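Local atomic coordinates of lipase (Rhizopus chinensis, PDB entry 6A0W), a protein that probably hydrolyses ester bonds in lipids such as triacylglycerols, with an N-terminal polypeptide segment that regulates its substrate binding affinity. Residues E43-A48 / I199-G203; Y47-A51 / K165-H171; T226-D231 / L285-G289. All blocks are in the same frame, centred on the assembly; numbering follows the deposited sequence.

Contacts 1 and 2 are both buried near the middle of the chain. They start from the same helix, 38-53, and land on neighbouring strands of the same sheet, 197-202 and 165-171. Tyr-47 takes part in both, giving a ring edge to contact 1 and a ring face to contact 2. Contact 1 is mostly aromatic and apolar, whereas contact 2 adds a hydroxyl-carbonyl bond and two bridging waters. Contact 3 lies further from the centre, at the end of strand 223-228, which borders strand 197-202. It too is largely buried, but it adds short polar bonds to its packing: a tyrosine hydroxyl meets a carboxylate, and a sulfate bridges the two segments.

Contact 1: E43-A48 / I199-G203; sequences ELTNYA and IYTVG
Tyr-200 sends its CG out beside the backbone N, away from the carbonyl carbon (chi1 -71°), and Tyr-47 on the helix makes the same turn; both torsions bring the rings in between strand and helix, where they meet. They form an edge-to-face pair, tilted rather than square, with planes at 54° and centroids 4.5 Å apart. Tyr-47 supplies the edge: its CD2 sits over the centre of the Tyr-200 ring and comes within 3.5 Å of Tyr-200 CD1. Leu-44, one turn back along the helix, meets the same ring differently. Its CD2 lies in the ring plane, against the rim, 3.8 Å from Tyr-200 CD2.

At the far end of the ring, the extended chain of Glu-43 crosses Tyr-200 at about a right angle. Glu-43 OE1 stands 3.1 Å from Tyr-200 OH, near the ring plane. This is a weak hydrogen bond and not a settled one, since the Tyr-200 hydroxyl proton has another acceptor within reach. Past the rings, Ala-48 CB rests against Val-202 CG1 at 3.8 Å. A water links the backbone carbonyls Tyr-47 O and Tyr-200 O, again weakly.

Residues 43-48 of helix 38-53 thus run across residues 199-202 of the strand, 78° between their directions, on one face of the central parallel part of an alpha/beta-hydrolase sheet. Ile-199 and Thr-201 point to the other face, where they touch Ala-178 of helix 173-188. Tyr-200 also stacks with His-224 of the neighbouring strand. The ring pair and the alkyl contacts make up most of the touching atoms, while the polar links across are weak, which makes this mainly a packing of buried side chains.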
loop_
_atom_site.group_PDB
_atom_site.type_symbol
_atom_site.label_atom_id
_atom_site.label_comp_id
_atom_site.label_asym_id
_atom_site.label_seq_id
_atom_site.Cartn_x
_atom_site.Cartn_y
_atom_site.Cartn_z
ATOM N N GLU A 43 14.529 4.073 -0.178
ATOM C CA GLU A 43 13.655 3.909 0.966
ATOM C C GLU A 43 12.314 3.325 0.513
ATOM O O GLU A 43 11.779 2.408 1.146
ATOM C CB GLU A 43 13.499 5.251 1.684
ATOM C CG GLU A 43 12.251 5.329 2.528
ATOM C CD GLU A 43 12.136 6.666 3.198
ATOM O OE1 GLU A 43 11.476 7.564 2.624
ATOM O OE2 GLU A 43 12.699 6.777 4.295
ATOM N N LEU A 44 11.814 3.775 -0.639
ATOM C CA LEU A 44 10.579 3.214 -1.174
ATOM C C LEU A 44 10.791 1.743 -1.511
ATOM O O LEU A 44 9.932 0.891 -1.252
ATOM C CB LEU A 44 10.115 3.958 -2.420
ATOM C CG LEU A 44 9.872 5.436 -2.187
ATOM C CD1 LEU A 44 9.769 6.125 -3.549
ATOM C CD2 LEU A 44 8.596 5.634 -1.358
ATOM N N THR A 45 11.985 1.431 -2.003
ATOM C CA THR A 45 12.310 0.080 -2.415
ATOM C C THR A 45 12.290 -0.808 -1.186
ATOM O O THR A 45 11.872 -1.972 -1.252
ATOM C CB THR A 45 13.705 0.020 -3.115
ATOM O OG1 THR A 45 13.645 0.755 -4.339
ATOM C CG2 THR A 45 14.100 -1.379 -3.440
ATOM N N ASN A 46 12.871 -0.310 -0.104
ATOM C CA ASN A 46 13.069 -1.154 1.081
ATOM C C ASN A 46 11.705 -1.577 1.719
ATOM O O ASN A 46 11.470 -2.753 2.017
ATOM C CB ASN A 46 14.014 -0.460 2.057
ATOM C CG ASN A 46 15.510 -0.628 1.664
ATOM O OD1 ASN A 46 16.330 -0.963 2.507
ATOM N ND2 ASN A 46 15.850 -0.474 0.368
ATOM N N TYR A 47 10.774 -0.635 1.774
ATOM C CA TYR A 47 9.423 -0.885 2.254
ATOM C C TYR A 47 8.542 -1.643 1.256
ATOM O O TYR A 47 7.653 -2.398 1.677
ATOM C CB TYR A 47 8.791 0.449 2.697
ATOM C CG TYR A 47 9.569 1.129 3.828
ATOM C CD1 TYR A 47 10.173 0.366 4.831
ATOM C CD2 TYR A 47 9.671 2.505 3.912
ATOM C CE1 TYR A 47 10.877 0.958 5.860
ATOM C CE2 TYR A 47 10.356 3.112 4.953
ATOM C CZ TYR A 47 10.900 2.334 5.946
ATOM O OH TYR A 47 11.665 2.895 6.914
ATOM N N ALA A 48 8.823 -1.515 -0.043
ATOM C CA ALA A 48 8.245 -2.401 -1.041
ATOM C C ALA A 48 8.685 -3.841 -0.849
ATOM O O ALA A 48 7.914 -4.797 -1.049
ATOM C CB ALA A 48 8.566 -1.942 -2.453
ATOM N N ILE A 199 3.135 5.567 6.390
ATOM C CA ILE A 199 2.439 4.560 5.631
ATOM C C ILE A 199 3.080 4.500 4.235
ATOM O O ILE A 199 3.228 5.524 3.561
ATOM C CB ILE A 199 0.964 4.916 5.443
ATOM C CG1 ILE A 199 0.259 5.163 6.811
ATOM C CG2 ILE A 199 0.245 3.762 4.765
ATOM C CD1 ILE A 199 -1.081 5.884 6.691
ATOM N N TYR A 200 3.465 3.304 3.821
ATOM C CA TYR A 200 4.014 3.099 2.476
ATOM C C TYR A 200 3.279 2.002 1.777
ATOM O O TYR A 200 3.161 0.877 2.299
ATOM C CB TYR A 200 5.493 2.691 2.545
ATOM C CG TYR A 200 6.412 3.817 2.978
ATOM C CD1 TYR A 200 6.605 4.082 4.332
ATOM C CD2 TYR A 200 7.210 4.504 2.046
ATOM C CE1 TYR A 200 7.389 5.140 4.747
ATOM C CE2 TYR A 200 8.070 5.513 2.466
ATOM C CZ TYR A 200 8.178 5.807 3.811
ATOM O OH TYR A 200 9.028 6.768 4.284
ATOM N N THR A 201 2.949 2.274 0.524
ATOM C CA THR A 201 2.260 1.291 -0.282
ATOM C C THR A 201 2.841 1.187 -1.722
ATOM O O THR A 201 3.404 2.164 -2.256
ATOM C CB THR A 201 0.744 1.595 -0.387
ATOM O OG1 THR A 201 0.519 2.817 -1.087
ATOM C CG2 THR A 201 0.067 1.651 0.989
ATOM N N VAL A 202 2.568 0.038 -2.347
ATOM C CA VAL A 202 2.874 -0.251 -3.747
ATOM C C VAL A 202 1.629 -0.839 -4.382
ATOM O O VAL A 202 1.030 -1.766 -3.817
ATOM C CB VAL A 202 4.115 -1.171 -3.921
ATOM C CG1 VAL A 202 5.387 -0.362 -3.672
ATOM C CG2 VAL A 202 4.087 -2.367 -2.981
ATOM N N GLY A 203 1.158 -0.217 -5.462
ATOM C CA GLY A 203 -0.051 -0.666 -6.154
ATOM C C GLY A 203 -1.348 -0.601 -5.332
ATOM O O GLY A 203 -2.290 -1.367 -5.555
HETATM O O HOH W 1 5.160 -0.506 0.110
#

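Contact 2: Y47-A51 / K165-H171; sequences YAGVA and KVIVTGH
The carbonyl oxygen of Tyr-47 is approached by two donors, the helical amide of Ala-51 and the side chain of Thr-169 on the strand, whose OG1 lies 3.0 Å from Tyr-47 O. Thr-169 places that hydroxyl anti to its own backbone N (chi1 -172°), and there OG1 also has Tyr-200 O within hydrogen-bonding distance; its one proton has both carbonyls to choose from. The methyl branch, CG2, turns instead to Val-50 CG1, 3.9 Å away.

Two residues back along the strand, Ile-167 reaches the Tyr-47 ring over one face. Its CG2 makes a CH-pi contact over the ring centre, 4.0 Å from the centroid and 12° off the normal, while Ile-167 CD1 comes to 3.5 Å from Tyr-47 CZ. Beyond it, a water in the ring plane joins Tyr-47 OH, at 2.7 Å, to Lys-165 NZ, at 2.8 Å.

At the other end the backbones close in: the CA atoms of Ala-51 and Gly-170 are 4.8 Å apart, and a second water spans Ala-51 O and His-171 N. The strand leads straight into what looks like the GxSxG nucleophile elbow of a serine lipase, with Gly-170 as its first glycine. His-171 is tied by its ring nitrogens to Tyr-55 OH and His-284 O. Tyr-47 O can take a second bond when the Thr-169 proton turns to it, and waters join the segments near both ends; the helix is therefore linked by polar groups as well as packed against the strand entering the probable elbow.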
loop_
_atom_site.group_PDB
_atom_site.type_symbol
_atom_site.label_atom_id
_atom_site.label_comp_id
_atom_site.label_asym_id
_atom_site.label_seq_id
_atom_site.Cartn_x
_atom_site.Cartn_y
_atom_site.Cartn_z
ATOM N N TYR A 47 10.774 -0.635 1.774
ATOM C CA TYR A 47 9.423 -0.885 2.254
ATOM C C TYR A 47 8.542 -1.643 1.256
ATOM O O TYR A 47 7.653 -2.398 1.677
ATOM C CB TYR A 47 8.791 0.449 2.697
ATOM C CG TYR A 47 9.569 1.129 3.828
ATOM C CD1 TYR A 47 10.173 0.366 4.831
ATOM C CD2 TYR A 47 9.671 2.505 3.912
ATOM C CE1 TYR A 47 10.877 0.958 5.860
ATOM C CE2 TYR A 47 10.356 3.112 4.953
ATOM C CZ TYR A 47 10.900 2.334 5.946
ATOM O OH TYR A 47 11.665 2.895 6.914
ATOM N N ALA A 48 8.823 -1.515 -0.043
ATOM C CA ALA A 48 8.245 -2.401 -1.041
ATOM C C ALA A 48 8.685 -3.841 -0.849
ATOM O O ALA A 48 7.914 -4.797 -1.049
ATOM C CB ALA A 48 8.566 -1.942 -2.453
ATOM N N GLY A 49 9.933 -4.002 -0.463
ATOM C CA GLY A 49 10.444 -5.321 -0.199
ATOM C C GLY A 49 9.759 -5.930 0.985
ATOM O O GLY A 49 9.451 -7.126 0.957
ATOM N N VAL A 50 9.596 -5.154 2.061
ATOM C CA VAL A 50 8.889 -5.679 3.236
ATOM C C VAL A 50 7.454 -6.104 2.911
ATOM O O VAL A 50 6.992 -7.205 3.216
ATOM C CB VAL A 50 8.900 -4.659 4.388
ATOM C CG1 VAL A 50 8.156 -5.223 5.607
ATOM C CG2 VAL A 50 10.332 -4.327 4.780
ATOM N N ALA A 51 6.792 -5.295 2.119
ATOM C CA ALA A 51 5.481 -5.638 1.670
ATOM C C ALA A 51 5.434 -6.929 0.892
ATOM O O ALA A 51 4.483 -7.733 1.051
ATOM C CB ALA A 51 4.916 -4.517 0.836
ATOM N N LYS A 165 10.173 3.930 15.421
ATOM C CA LYS A 165 9.090 4.387 14.563
ATOM C C LYS A 165 8.266 3.210 14.061
ATOM O O LYS A 165 8.750 2.102 13.997
ATOM C CB LYS A 165 9.645 5.156 13.384
ATOM C CG LYS A 165 10.414 4.300 12.424
ATOM C CD LYS A 165 10.989 5.186 11.342
ATOM C CE LYS A 165 11.977 4.412 10.498
ATOM N NZ LYS A 165 12.609 5.379 9.565
ATOM N N VAL A 166 7.027 3.484 13.692
ATOM C CA VAL A 166 6.141 2.499 13.139
ATOM C C VAL A 166 5.928 2.766 11.648
ATOM O O VAL A 166 5.523 3.871 11.239
ATOM C CB VAL A 166 4.785 2.568 13.885
ATOM C CG1 VAL A 166 3.763 1.660 13.250
ATOM C CG2 VAL A 166 4.977 2.213 15.354
ATOM N N ILE A 167 6.227 1.743 10.841
ATOM C CA ILE A 167 6.047 1.780 9.402
ATOM C C ILE A 167 4.932 0.808 9.052
ATOM O O ILE A 167 4.997 -0.368 9.395
ATOM C CB ILE A 167 7.329 1.264 8.683
ATOM C CG1 ILE A 167 8.539 2.187 8.906
ATOM C CG2 ILE A 167 7.072 1.076 7.200
ATOM C CD1 ILE A 167 8.515 3.528 8.194
ATOM N N VAL A 168 3.886 1.283 8.388
ATOM C CA VAL A 168 2.821 0.396 7.970
ATOM C C VAL A 168 2.914 0.242 6.440
ATOM O O VAL A 168 2.903 1.247 5.736
ATOM C CB VAL A 168 1.423 0.953 8.315
ATOM C CG1 VAL A 168 0.382 -0.117 8.084
ATOM C CG2 VAL A 168 1.342 1.494 9.743
ATOM N N THR A 169 3.045 -0.987 5.941
ATOM C CA THR A 169 3.290 -1.189 4.508
ATOM C C THR A 169 2.442 -2.314 3.913
ATOM O O THR A 169 2.015 -3.221 4.618
ATOM C CB THR A 169 4.812 -1.385 4.204
ATOM O OG1 THR A 169 5.013 -1.389 2.788
ATOM C CG2 THR A 169 5.331 -2.696 4.761
ATOM N N GLY A 170 2.028 -2.137 2.662
ATOM C CA GLY A 170 1.357 -3.188 1.928
ATOM C C GLY A 170 1.356 -2.955 0.434
ATOM O O GLY A 170 1.416 -1.799 -0.012
ATOM N N HIS A 171 1.227 -4.062 -0.298
ATOM C CA HIS A 171 1.013 -4.093 -1.753
ATOM C C HIS A 171 -0.459 -4.299 -2.005
ATOM O O HIS A 171 -1.133 -4.994 -1.232
ATOM C CB HIS A 171 1.863 -5.229 -2.358
ATOM C CG HIS A 171 1.590 -5.508 -3.802
ATOM N ND1 HIS A 171 1.050 -6.701 -4.229
ATOM C CD2 HIS A 171 1.878 -4.803 -4.923
ATOM C CE1 HIS A 171 0.980 -6.694 -5.551
ATOM N NE2 HIS A 171 1.399 -5.520 -5.990
HETATM O O HOH W 2 11.320 5.599 7.124
HETATM O O HOH W 3 1.880 -6.707 0.883
#

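Contact 3: T226-D231 / L285-G289; sequences TVHKRD and LTYFG. With SO4 (sulfate ion), chain C.
Strand 226-228 sets His-228 beside Tyr-287, their CA atoms 6.0 Å apart, and then reverses in a type II' turn closed by Asp-231 N bonding His-228 O. Tyr-287 lays its ring under His-228 CB, which stands 3.4 Å from the ring centroid and 15° off the normal in a CH-pi contact. The phenol oxygen works both ways: Tyr-287 OH accepts from His-228 N at 3.0 Å and donates to Asp-231 OD2 in a short bond of 2.5 Å. OD2 lies in the plane of the tyrosine ring at its edge, with the carboxylate turned 72° from that plane, and it receives the bond through the lone pair facing away from OD1.

OD2 also takes a bond from His-284 ND1, as expected of the acid in a serine lipase's Ser-His-Asp triad, here probably Ser-172, His-284 and Asp-231. Tyr-287 would then be a second-shell residue that helps orient the carboxylate.

Next to the His-228 ring, a sulfate, probably from the crystallisation liquor, bridges the two segments. His-228 NE2 gives its hydrogen to sulfate O2 at 2.7 Å; Gly-289 N bonds sulfate O1 at 2.8 Å, and Phe-288 N bonds O4. His-228 ND1 bonds Asp-283 O, so both ring nitrogens may carry protons. Thr-226 CG2 fills in between the aromatic side chains, against Tyr-287 CD2 at 3.8 Å and Phe-288 CZ at 3.9 Å.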
loop_
_atom_site.group_PDB
_atom_site.type_symbol
_atom_site.label_atom_id
_atom_site.label_comp_id
_atom_site.label_asym_id
_atom_site.label_seq_id
_atom_site.Cartn_x
_atom_site.Cartn_y
_atom_site.Cartn_z
ATOM N N THR A 226 3.431 4.417 -4.028
ATOM C CA THR A 226 4.259 4.053 -5.171
ATOM C C THR A 226 3.459 3.278 -6.210
ATOM O O THR A 226 2.581 2.476 -5.870
ATOM C CB THR A 226 5.501 3.289 -4.742
ATOM O OG1 THR A 226 6.264 4.108 -3.854
ATOM C CG2 THR A 226 6.351 2.891 -5.988
ATOM N N VAL A 227 3.560 3.741 -7.451
ATOM C CA VAL A 227 2.905 3.120 -8.574
ATOM C C VAL A 227 3.830 2.797 -9.732
ATOM O O VAL A 227 4.726 3.577 -10.051
ATOM C CB VAL A 227 1.544 3.723 -8.955
ATOM C CG1 VAL A 227 1.045 4.808 -8.052
ATOM C CG2 VAL A 227 1.253 3.870 -10.416
ATOM N N HIS A 228 3.772 1.531 -10.136
ATOM C CA HIS A 228 4.684 0.939 -11.127
ATOM C C HIS A 228 4.110 1.006 -12.519
ATOM O O HIS A 228 3.122 0.317 -12.888
ATOM C CB HIS A 228 5.034 -0.500 -10.800
ATOM C CG HIS A 228 5.947 -1.143 -11.810
ATOM N ND1 HIS A 228 5.547 -2.193 -12.610
ATOM C CD2 HIS A 228 7.258 -0.923 -12.101
ATOM C CE1 HIS A 228 6.584 -2.622 -13.314
ATOM N NE2 HIS A 228 7.619 -1.841 -13.061
ATOM N N LYS A 229 4.728 1.904 -13.281
ATOM C CA LYS A 229 4.374 2.127 -14.670
ATOM C C LYS A 229 2.873 2.139 -14.910
ATOM O O LYS A 229 2.198 3.087 -14.493
ATOM C CB LYS A 229 5.087 1.088 -15.533
ATOM C CG LYS A 229 6.600 1.170 -15.456
ATOM C CD LYS A 229 7.305 0.157 -16.340
ATOM C CE LYS A 229 8.748 0.066 -15.930
ATOM N NZ LYS A 229 9.507 -0.856 -16.784
ATOM N N ARG A 230 2.356 1.129 -15.622
ATOM C CA ARG A 230 0.965 1.124 -16.069
ATOM C C ARG A 230 0.037 0.261 -15.174
ATOM O O ARG A 230 -1.067 -0.090 -15.588
ATOM C CB ARG A 230 0.864 0.570 -17.506
ATOM C CG ARG A 230 1.561 1.392 -18.572
ATOM C CD ARG A 230 1.551 0.681 -19.923
ATOM N NE ARG A 230 2.329 1.391 -20.941
ATOM C CZ ARG A 230 1.888 2.466 -21.591
ATOM N NH1 ARG A 230 0.712 2.997 -21.306
ATOM N NH2 ARG A 230 2.646 3.033 -22.518
ATOM N N ASP A 231 0.490 -0.081 -13.977
ATOM C CA ASP A 231 -0.304 -0.891 -13.019
ATOM C C ASP A 231 -1.724 -0.394 -12.934
ATOM O O ASP A 231 -1.973 0.783 -12.636
ATOM C CB ASP A 231 0.404 -0.849 -11.648
ATOM C CG ASP A 231 -0.329 -1.607 -10.562
ATOM O OD1 ASP A 231 -1.346 -2.244 -10.892
ATOM O OD2 ASP A 231 0.184 -1.625 -9.406
ATOM N N LEU A 285 2.731 -6.486 -10.607
ATOM C CA LEU A 285 3.429 -7.638 -10.029
ATOM C C LEU A 285 4.893 -7.459 -9.727
ATOM O O LEU A 285 5.497 -8.331 -9.087
ATOM C CB LEU A 285 3.218 -8.892 -10.888
ATOM C CG LEU A 285 1.760 -9.258 -11.220
ATOM C CD1 LEU A 285 1.707 -10.588 -11.981
ATOM C CD2 LEU A 285 0.872 -9.325 -9.970
ATOM N N THR A 286 5.456 -6.318 -10.133
ATOM C CA THR A 286 6.872 -6.031 -9.921
ATOM C C THR A 286 7.052 -4.553 -9.581
ATOM O O THR A 286 6.487 -3.687 -10.247
ATOM C CB THR A 286 7.691 -6.352 -11.206
ATOM O OG1 THR A 286 7.270 -7.620 -11.720
ATOM C CG2 THR A 286 9.189 -6.443 -10.877
ATOM N N TYR A 287 7.715 -4.293 -8.464
ATOM C CA TYR A 287 8.010 -2.944 -8.009
ATOM C C TYR A 287 9.491 -2.935 -7.656
ATOM O O TYR A 287 9.933 -3.681 -6.771
ATOM C CB TYR A 287 7.150 -2.567 -6.766
ATOM C CG TYR A 287 5.800 -1.981 -7.172
ATOM C CD1 TYR A 287 4.774 -2.794 -7.619
ATOM C CD2 TYR A 287 5.534 -0.625 -7.060
ATOM C CE1 TYR A 287 3.556 -2.263 -8.014
ATOM C CE2 TYR A 287 4.311 -0.071 -7.466
ATOM C CZ TYR A 287 3.321 -0.886 -7.921
ATOM O OH TYR A 287 2.167 -0.350 -8.449
ATOM N N PHE A 288 10.233 -2.076 -8.353
ATOM C CA PHE A 288 11.678 -1.903 -8.173
ATOM C C PHE A 288 12.434 -3.203 -8.386
ATOM O O PHE A 288 13.287 -3.556 -7.583
ATOM C CB PHE A 288 11.996 -1.364 -6.766
ATOM C CG PHE A 288 11.329 -0.058 -6.442
ATOM C CD1 PHE A 288 11.730 1.120 -7.065
ATOM C CD2 PHE A 288 10.339 0.008 -5.463
ATOM C CE1 PHE A 288 11.170 2.339 -6.730
ATOM C CE2 PHE A 288 9.771 1.231 -5.130
ATOM C CZ PHE A 288 10.205 2.407 -5.740
ATOM N N GLY A 289 11.982 -3.989 -9.348
ATOM C CA GLY A 289 12.492 -5.351 -9.571
ATOM C C GLY A 289 12.054 -6.394 -8.566
ATOM O O GLY A 289 12.489 -7.523 -8.645
HETATM S S SO4 C . 10.785 -2.146 -12.119
HETATM O O1 SO4 C . 10.492 -3.506 -11.674
HETATM O O2 SO4 C . 10.297 -2.002 -13.506
HETATM O O3 SO4 C . 12.238 -1.908 -12.066
HETATM O O4 SO4 C . 10.098 -1.194 -11.212
#